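Local coordinates for heme-binding protein HutZ (Vibrio cholerae, PDB 3TGV) that probably breaks down heme to biliverdin (beta and delta isomers), binding heme with high efficiency and releasing its iron, at residues K15-A20 and V62-I67; I46-R51 and D121-R126. The protein carries 1 engineered substitution. All coordinates share one frame; numbering follows the deposited sequence.

Contacts 1 and 2 belong to the same curled antiparallel sheet, with centres 15 Å apart, and their segments alternate along the chain. Contact 1 (15-20 with 62-67) is wholly buried near the middle of the chain: two strands pair over several residues, aliphatic side chains pack on one face, and the opposite face meets the second subunit. Contact 2 (46-51 with 121-126) is only partly buried and lies where another strand pair of the sheet ends. Its pairing is brief, giving way to a turn and then helix 51-58, and its chemistry is mixed: aromatic rings, a methionine and a histidine pack beside polar Ser-47 and Asp-121.

Contact 1: K15-A20 and V62-I67; sequences KTLQLA and VSIMMI
This antiparallel strand pair belongs to the split barrel of the FMN-binding clan, to which the pyridoxamine 5'-phosphate oxidase family belongs. Gln-18 and Met-65 exchange two backbone bonds, N of Gln-18 lying 2.7 Å from O of Met-65; Ala-20 and Ser-63 form the next hydrogen-bonded pair, with Leu-19 opposite Ile-64 in the non-hydrogen-bonded position between them.

Branched aliphatic residues suit the buried face of Leu-19 and Ile-64, where Phe-84 and Ala-86 of strand 81-91 pack on Ile-64. These two side chains run side by side, with CD2 of Leu-19 3.9 Å from CG1 of Ile-64. The other branch of Ile-64, CG2, lies anti to its backbone N and meets both methyls of Leu-17, CD2 at 3.9 Å. Met-66 bends at its last torsion to bring CE against that same CD2.

The opposite face, with Gln-18, Met-65, Ala-20 and Ser-63, meets the second subunit. CB of Ala-20 packs 4.0 Å from CB of Ser-63, whose hydroxyl bonds Asp-85 of its own chain and N of Val-30 of the second subunit. At Thr-16 and Ile-67 a water bridges the backbones, accepting from N of Ile-67 and donating to O of Thr-16 at 2.7 Å.

Contact 2: I46-R51 and D121-R126; sequences ISHIAR and DFMLFR
The carbonyl oxygen of Asp-121 receives N of His-48 at 2.6 Å in a nearly straight bond, the donor tilted 23° from the carbonyl plane, and CA of Ser-47 adds a weaker C-H contact to the same oxygen. Two residues along, Ile-46 and Met-123 form a hydrogen-bonded antiparallel pair that exchanges two bonds, N of Met-123 reaching O of Ile-46 at 2.8 Å and N of Ile-46 returning to O of Met-123.

On the face of this pair, CG1 of Ile-46 occupies the crowded position between backbone N and carbonyl carbon (chi1 60°). That rotation brings CG1 and CD1 to CD2 and CE2 of Phe-125, the two side chains crossing at about a right angle, with CG1 of Ile-46 3.9 Å from CD2 of Phe-125. Helix 51-58 packs on both residues, so large apolar groups suit this site. Met-123, bent at its last torsion, reaches across to His-48: its sulfur lies at the edge of the imidazole, and CE of Met-123 lies 3.6 Å from CD2 of His-48.

Ser-47 and Phe-122 occupy the opposite face. CB of Ser-47 sits over one face of the phenyl ring, 4.0 Å from its centroid, a CH-pi contact. Serine's short side chain keeps its hydroxyl near the backbone; anti to the backbone N (chi1 -179°), OG of Ser-47 accepts from N of Ile-49 at 3.3 Å. The carboxylate of Asp-121 flanks this turn, OD2 lying against CD1 of Ile-49, while Arg-54 bonds the carbonyls of His-48 and Ile-49.

The bond from Ala-50 N to Ser-47 O closes a type I beta turn, so an ST turn and a beta turn coincide where strand 41-47 of the split barrel ends, and Ala-50 stands at the N-cap position of helix 51-58.

Contact 1: K15-A20 and V62-I67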
ATOM      1  N   LYS A  15      -1.184  -0.717 -13.112  1.00 29.94           N
ATOM      2  CA  LYS A  15      -0.584   0.549 -13.486  1.00 28.86           C
ATOM      3  C   LYS A  15       0.060   1.266 -12.300  1.00 26.13           C
ATOM      4  O   LYS A  15       0.765   2.258 -12.479  1.00 27.88           O
ATOM      5  CB  LYS A  15      -1.642   1.450 -14.133  1.00 33.98           C
ATOM      6  CG  LYS A  15      -2.356   0.777 -15.308  1.00 32.79           C
ATOM      7  CD  LYS A  15      -1.836   1.287 -16.645  1.00 40.55           C
ATOM      8  CE  LYS A  15      -2.013   0.258 -17.750  1.00 46.20           C
ATOM      9  NZ  LYS A  15      -3.423  -0.199 -17.885  1.00 58.72           N
ATOM     10  N   THR A  16      -0.180   0.769 -11.094  1.00 23.52           N
ATOM     11  CA  THR A  16       0.282   1.449  -9.888  1.00 25.30           C
ATOM     12  C   THR A  16       1.066   0.534  -8.942  1.00 25.22           C
ATOM     13  O   THR A  16       0.795  -0.670  -8.834  1.00 24.41           O
ATOM     14  CB  THR A  16      -0.906   2.060  -9.104  1.00 25.57           C
ATOM     15  OG1 THR A  16      -1.692   2.886  -9.980  1.00 31.43           O
ATOM     16  CG2 THR A  16      -0.398   2.917  -7.974  1.00 34.95           C
ATOM     17  N   LEU A  17       2.044   1.127  -8.269  1.00 22.84           N
ATOM     18  CA  LEU A  17       2.755   0.486  -7.177  1.00 22.64           C
ATOM     19  C   LEU A  17       2.294   1.073  -5.854  1.00 27.59           C
ATOM     20  O   LEU A  17       2.082   2.296  -5.735  1.00 24.66           O
ATOM     21  CB  LEU A  17       4.262   0.732  -7.309  1.00 24.39           C
ATOM     22  CG  LEU A  17       4.962   0.304  -8.598  1.00 22.48           C
ATOM     23  CD1 LEU A  17       6.471   0.609  -8.537  1.00 22.93           C
ATOM     24  CD2 LEU A  17       4.695  -1.182  -8.852  1.00 26.54           C
ATOM     25  N   GLN A  18       2.146   0.216  -4.856  1.00 22.23           N
ATOM     26  CA  GLN A  18       2.029   0.697  -3.490  1.00 24.24           C
ATOM     27  C   GLN A  18       3.414   0.663  -2.864  1.00 24.11           C
ATOM     28  O   GLN A  18       4.159  -0.322  -3.020  1.00 21.88           O
ATOM     29  CB  GLN A  18       1.048  -0.145  -2.670  1.00 24.97           C
ATOM     30  CG  GLN A  18      -0.124  -0.708  -3.464  1.00 28.23           C
ATOM     31  CD  GLN A  18      -0.935   0.341  -4.174  1.00 34.26           C
ATOM     32  OE1 GLN A  18      -1.192   0.248  -5.380  1.00 34.64           O
ATOM     33  NE2 GLN A  18      -1.367   1.347  -3.429  1.00 34.77           N
ATOM     34  N   LEU A  19       3.751   1.724  -2.137  1.00 21.17           N
ATOM     35  CA  LEU A  19       5.101   1.912  -1.617  1.00 24.27           C
ATOM     36  C   LEU A  19       5.131   2.115  -0.108  1.00 24.55           C
ATOM     37  O   LEU A  19       4.315   2.851   0.445  1.00 23.12           O
ATOM     38  CB  LEU A  19       5.758   3.122  -2.283  1.00 23.82           C
ATOM     39  CG  LEU A  19       5.588   3.252  -3.790  1.00 22.68           C
ATOM     40  CD1 LEU A  19       6.018   4.638  -4.276  1.00 27.78           C
ATOM     41  CD2 LEU A  19       6.352   2.138  -4.508  1.00 24.68           C
ATOM     42  N   ALA A  20       6.080   1.456   0.550  1.00 22.55           N
ATOM     43  CA  ALA A  20       6.413   1.769   1.928  1.00 21.05           C
ATOM     44  C   ALA A  20       7.800   2.405   1.960  1.00 25.06           C
ATOM     45  O   ALA A  20       8.787   1.770   1.589  1.00 23.05           O
ATOM     46  CB  ALA A  20       6.364   0.524   2.800  1.00 18.50           C
ATOM     47  N   VAL A  62      12.914   1.055  -0.157  1.00 29.52           N
ATOM     48  CA  VAL A  62      11.478   1.011  -0.370  1.00 30.58           C
ATOM     49  C   VAL A  62      11.015  -0.432  -0.347  1.00 24.80           C
ATOM     50  O   VAL A  62      11.717  -1.311  -0.821  1.00 28.45           O
ATOM     51  CB  VAL A  62      11.109   1.473  -1.776  1.00 28.71           C
ATOM     52  CG1 VAL A  62       9.783   2.198  -1.751  1.00 25.75           C
ATOM     53  CG2 VAL A  62      12.208   2.313  -2.356  1.00 38.68           C
ATOM     54  N   SER A  63       9.820  -0.659   0.174  1.00 23.78           N
ATOM     55  CA  SER A  63       9.140  -1.924  -0.023  1.00 25.73           C
ATOM     56  C   SER A  63       8.021  -1.665  -1.038  1.00 24.74           C
ATOM     57  O   SER A  63       7.242  -0.719  -0.887  1.00 22.26           O
ATOM     58  CB  SER A  63       8.623  -2.477   1.312  1.00 23.18           C
ATOM     59  OG  SER A  63       7.925  -3.705   1.155  1.00 24.59           O
ATOM     60  N   ILE A  64       7.973  -2.477  -2.093  1.00 21.50           N
ATOM     61  CA  ILE A  64       7.048  -2.257  -3.210  1.00 23.41           C
ATOM     62  C   ILE A  64       6.001  -3.368  -3.333  1.00 25.68           C
ATOM     63  O   ILE A  64       6.310  -4.552  -3.164  1.00 22.85           O
ATOM     64  CB  ILE A  64       7.816  -2.182  -4.535  1.00 26.08           C
ATOM     65  CG1 ILE A  64       8.734  -0.958  -4.548  1.00 26.24           C
ATOM     66  CG2 ILE A  64       6.849  -2.158  -5.723  1.00 22.63           C
ATOM     67  CD1 ILE A  64       9.792  -1.006  -5.619  1.00 28.90           C
ATOM     68  N   MET A  65       4.764  -2.990  -3.619  1.00 21.40           N
ATOM     69  CA  MET A  65       3.706  -3.976  -3.833  1.00 23.82           C
ATOM     70  C   MET A  65       2.820  -3.613  -5.016  1.00 26.84           C
ATOM     71  O   MET A  65       2.379  -2.464  -5.162  1.00 24.15           O
ATOM     72  CB  MET A  65       2.858  -4.156  -2.571  1.00 23.60           C
ATOM     73  CG  MET A  65       1.686  -5.102  -2.751  1.00 30.15           C
ATOM     74  SD  MET A  65       0.817  -5.484  -1.211  1.00 31.86           S
ATOM     75  CE  MET A  65       0.237  -3.852  -0.769  1.00 28.42           C
ATOM     76  N   MET A  66       2.578  -4.602  -5.860  1.00 22.32           N
ATOM     77  CA  MET A  66       1.654  -4.486  -6.974  1.00 24.78           C
ATOM     78  C   MET A  66       0.503  -5.441  -6.634  1.00 25.68           C
ATOM     79  O   MET A  66       0.727  -6.633  -6.405  1.00 23.58           O
ATOM     80  CB  MET A  66       2.390  -4.906  -8.248  1.00 26.54           C
ATOM     81  CG  MET A  66       1.690  -4.660  -9.566  1.00 29.86           C
ATOM     82  SD  MET A  66       2.674  -5.344 -10.939  1.00 33.93           S
ATOM     83  CE  MET A  66       4.253  -4.581 -10.634  1.00 19.63           C
ATOM     84  N   ILE A  67      -0.719  -4.922  -6.559  1.00 21.34           N
ATOM     85  CA  ILE A  67      -1.835  -5.692  -6.004  1.00 25.12           C
ATOM     86  C   ILE A  67      -3.160  -5.534  -6.764  1.00 26.74           C
ATOM     87  O   ILE A  67      -3.473  -4.447  -7.277  1.00 26.11           O
ATOM     88  CB  ILE A  67      -2.048  -5.336  -4.504  1.00 24.22           C
ATOM     89  CG1 ILE A  67      -3.113  -6.240  -3.887  1.00 26.02           C
ATOM     90  CG2 ILE A  67      -2.391  -3.831  -4.335  1.00 23.49           C
ATOM     91  CD1 ILE A  67      -3.067  -6.268  -2.378  1.00 25.20           C
TER
HETATM   92  O   HOH W   1      -0.902  -2.170  -7.291  1.00 27.38           O

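Contact 2: I46-R51 and D121-R126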
ATOM      1  N   ILE A  46       7.137  11.323  -8.955  1.00 29.86           N
ATOM      2  CA  ILE A  46       6.415  11.742  -7.764  1.00 29.09           C
ATOM      3  C   ILE A  46       6.828  13.133  -7.252  1.00 34.62           C
ATOM      4  O   ILE A  46       7.880  13.666  -7.615  1.00 33.69           O
ATOM      5  CB  ILE A  46       6.575  10.708  -6.627  1.00 25.74           C
ATOM      6  CG1 ILE A  46       8.049  10.546  -6.263  1.00 29.37           C
ATOM      7  CG2 ILE A  46       5.967   9.386  -7.038  1.00 28.31           C
ATOM      8  CD1 ILE A  46       8.295   9.681  -5.027  1.00 31.38           C
ATOM      9  N   SER A  47       5.996  13.696  -6.387  1.00 31.65           N
ATOM     10  CA  SER A  47       6.162  15.073  -5.943  1.00 34.56           C
ATOM     11  C   SER A  47       6.977  15.212  -4.660  1.00 31.00           C
ATOM     12  O   SER A  47       6.677  14.582  -3.650  1.00 30.28           O
ATOM     13  CB  SER A  47       4.787  15.725  -5.773  1.00 34.74           C
ATOM     14  OG  SER A  47       4.897  17.075  -5.362  1.00 34.14           O
ATOM     15  N   HIS A  48       7.995  16.068  -4.710  1.00 37.78           N
ATOM     16  CA  HIS A  48       8.810  16.384  -3.541  1.00 36.05           C
ATOM     17  C   HIS A  48       7.974  16.984  -2.415  1.00 35.58           C
ATOM     18  O   HIS A  48       8.376  16.966  -1.248  1.00 36.59           O
ATOM     19  CB  HIS A  48       9.942  17.341  -3.920  1.00 38.72           C
ATOM     20  CG  HIS A  48      10.905  17.605  -2.805  1.00 39.36           C
ATOM     21  ND1 HIS A  48      10.812  18.714  -1.987  1.00 40.62           N
ATOM     22  CD2 HIS A  48      11.969  16.897  -2.361  1.00 39.06           C
ATOM     23  CE1 HIS A  48      11.785  18.676  -1.092  1.00 42.38           C
ATOM     24  NE2 HIS A  48      12.500  17.584  -1.298  1.00 42.69           N
ATOM     25  N   ILE A  49       6.806  17.513  -2.751  1.00 32.51           N
ATOM     26  CA  ILE A  49       5.906  17.987  -1.705  1.00 34.91           C
ATOM     27  C   ILE A  49       5.403  16.842  -0.807  1.00 34.91           C
ATOM     28  O   ILE A  49       5.170  17.027   0.388  1.00 35.39           O
ATOM     29  CB  ILE A  49       4.748  18.787  -2.279  1.00 34.36           C
ATOM     30  CG1 ILE A  49       5.293  20.040  -2.978  1.00 42.79           C
ATOM     31  CG2 ILE A  49       3.777  19.189  -1.170  1.00 36.81           C
ATOM     32  CD1 ILE A  49       4.245  20.815  -3.747  1.00 40.93           C
ATOM     33  N   ALA A  50       5.267  15.649  -1.371  1.00 32.37           N
ATOM     34  CA  ALA A  50       4.761  14.511  -0.603  1.00 27.72           C
ATOM     35  C   ALA A  50       5.891  13.798   0.150  1.00 25.38           C
ATOM     36  O   ALA A  50       7.053  13.863  -0.248  1.00 30.94           O
ATOM     37  CB  ALA A  50       4.036  13.544  -1.529  1.00 34.66           C
ATOM     38  N   ARG A  51       5.552  13.119   1.237  1.00 26.57           N
ATOM     39  CA  ARG A  51       6.553  12.452   2.058  1.00 29.95           C
ATOM     40  C   ARG A  51       7.348  11.379   1.340  1.00 26.29           C
ATOM     41  O   ARG A  51       8.544  11.232   1.591  1.00 26.29           O
ATOM     42  CB  ARG A  51       5.911  11.811   3.272  1.00 30.72           C
ATOM     43  CG  ARG A  51       5.421  12.793   4.268  1.00 31.03           C
ATOM     44  CD  ARG A  51       5.082  12.128   5.581  1.00 34.54           C
ATOM     45  NE  ARG A  51       4.331  13.068   6.397  1.00 37.91           N
ATOM     46  CZ  ARG A  51       3.554  12.729   7.415  1.00 37.03           C
ATOM     47  NH1 ARG A  51       3.420  11.453   7.761  1.00 30.51           N
ATOM     48  NH2 ARG A  51       2.910  13.675   8.086  1.00 36.42           N
ATOM     49  N   ASP A 121       9.029  20.184  -8.675  1.00 43.17           N
ATOM     50  CA  ASP A 121       8.903  19.264  -7.543  1.00 48.49           C
ATOM     51  C   ASP A 121       8.651  17.808  -7.953  1.00 39.74           C
ATOM     52  O   ASP A 121       8.703  16.915  -7.114  1.00 42.43           O
ATOM     53  CB  ASP A 121       7.925  19.738  -6.447  1.00 45.31           C
ATOM     54  CG  ASP A 121       6.666  20.346  -6.997  1.00 51.13           C
ATOM     55  OD1 ASP A 121       5.897  19.630  -7.669  1.00 52.87           O
ATOM     56  OD2 ASP A 121       6.435  21.540  -6.729  1.00 50.06           O
ATOM     57  N   PHE A 122       8.405  17.557  -9.233  1.00 37.81           N
ATOM     58  CA  PHE A 122       8.248  16.171  -9.665  1.00 37.05           C
ATOM     59  C   PHE A 122       9.567  15.531 -10.022  1.00 37.95           C
ATOM     60  O   PHE A 122      10.234  15.939 -10.968  1.00 39.82           O
ATOM     61  CB  PHE A 122       7.226  16.024 -10.784  1.00 34.06           C
ATOM     62  CG  PHE A 122       5.828  15.853 -10.280  1.00 35.00           C
ATOM     63  CD1 PHE A 122       5.045  16.956 -10.001  1.00 37.28           C
ATOM     64  CD2 PHE A 122       5.308  14.586 -10.052  1.00 35.14           C
ATOM     65  CE1 PHE A 122       3.760  16.808  -9.521  1.00 36.68           C
ATOM     66  CE2 PHE A 122       4.022  14.426  -9.573  1.00 36.50           C
ATOM     67  CZ  PHE A 122       3.246  15.538  -9.308  1.00 36.07           C
ATOM     68  N   MET A 123       9.931  14.528  -9.232  1.00 35.94           N
ATOM     69  CA  MET A 123      11.209  13.855  -9.346  1.00 36.62           C
ATOM     70  C   MET A 123      10.991  12.453  -9.900  1.00 35.10           C
ATOM     71  O   MET A 123       9.966  11.826  -9.629  1.00 33.42           O
ATOM     72  CB  MET A 123      11.856  13.754  -7.967  1.00 35.18           C
ATOM     73  CG  MET A 123      11.883  15.055  -7.203  1.00 43.93           C
ATOM     74  SD  MET A 123      12.432  14.815  -5.505  1.00 43.86           S
ATOM     75  CE  MET A 123      13.734  16.049  -5.422  1.00 53.67           C
ATOM     76  N   LEU A 124      11.957  11.960 -10.665  1.00 36.03           N
ATOM     77  CA  LEU A 124      11.875  10.611 -11.212  1.00 35.21           C
ATOM     78  C   LEU A 124      12.807   9.678 -10.454  1.00 35.41           C
ATOM     79  O   LEU A 124      14.021   9.884 -10.434  1.00 38.80           O
ATOM     80  CB  LEU A 124      12.233  10.629 -12.698  1.00 37.07           C
ATOM     81  CG  LEU A 124      12.309   9.297 -13.445  1.00 38.74           C
ATOM     82  CD1 LEU A 124      10.952   8.600 -13.470  1.00 32.65           C
ATOM     83  CD2 LEU A 124      12.813   9.540 -14.854  1.00 39.77           C
ATOM     84  N   PHE A 125      12.245   8.656  -9.820  1.00 32.51           N
ATOM     85  CA  PHE A 125      13.060   7.701  -9.074  1.00 32.44           C
ATOM     86  C   PHE A 125      13.131   6.358  -9.783  1.00 30.97           C
ATOM     87  O   PHE A 125      12.111   5.820 -10.198  1.00 29.52           O
ATOM     88  CB  PHE A 125      12.521   7.493  -7.651  1.00 31.52           C
ATOM     89  CG  PHE A 125      12.738   8.669  -6.733  1.00 33.30           C
ATOM     90  CD1 PHE A 125      13.843   8.719  -5.897  1.00 31.87           C
ATOM     91  CD2 PHE A 125      11.834   9.711  -6.702  1.00 29.49           C
ATOM     92  CE1 PHE A 125      14.045   9.793  -5.051  1.00 33.74           C
ATOM     93  CE2 PHE A 125      12.032  10.787  -5.861  1.00 32.91           C
ATOM     94  CZ  PHE A 125      13.140  10.828  -5.036  1.00 34.31           C
ATOM     95  N   ARG A 126      14.343   5.832  -9.923  1.00 29.69           N
ATOM     96  CA  ARG A 126      14.534   4.447 -10.350  1.00 35.81           C
ATOM     97  C   ARG A 126      14.545   3.515  -9.146  1.00 30.34           C
ATOM     98  O   ARG A 126      15.247   3.764  -8.169  1.00 34.87           O
ATOM     99  CB  ARG A 126      15.841   4.282 -11.125  1.00 38.31           C
ATOM    100  CG  ARG A 126      16.360   2.861 -11.064  1.00 41.32           C
ATOM    101  CD  ARG A 126      17.153   2.450 -12.288  1.00 44.75           C
ATOM    102  NE  ARG A 126      18.501   2.999 -12.296  1.00 51.63           N
ATOM    103  CZ  ARG A 126      19.546   2.385 -12.845  1.00 55.31           C
ATOM    104  NH1 ARG A 126      19.397   1.193 -13.417  1.00 49.95           N
ATOM    105  NH2 ARG A 126      20.743   2.960 -12.817  1.00 54.32           N
TER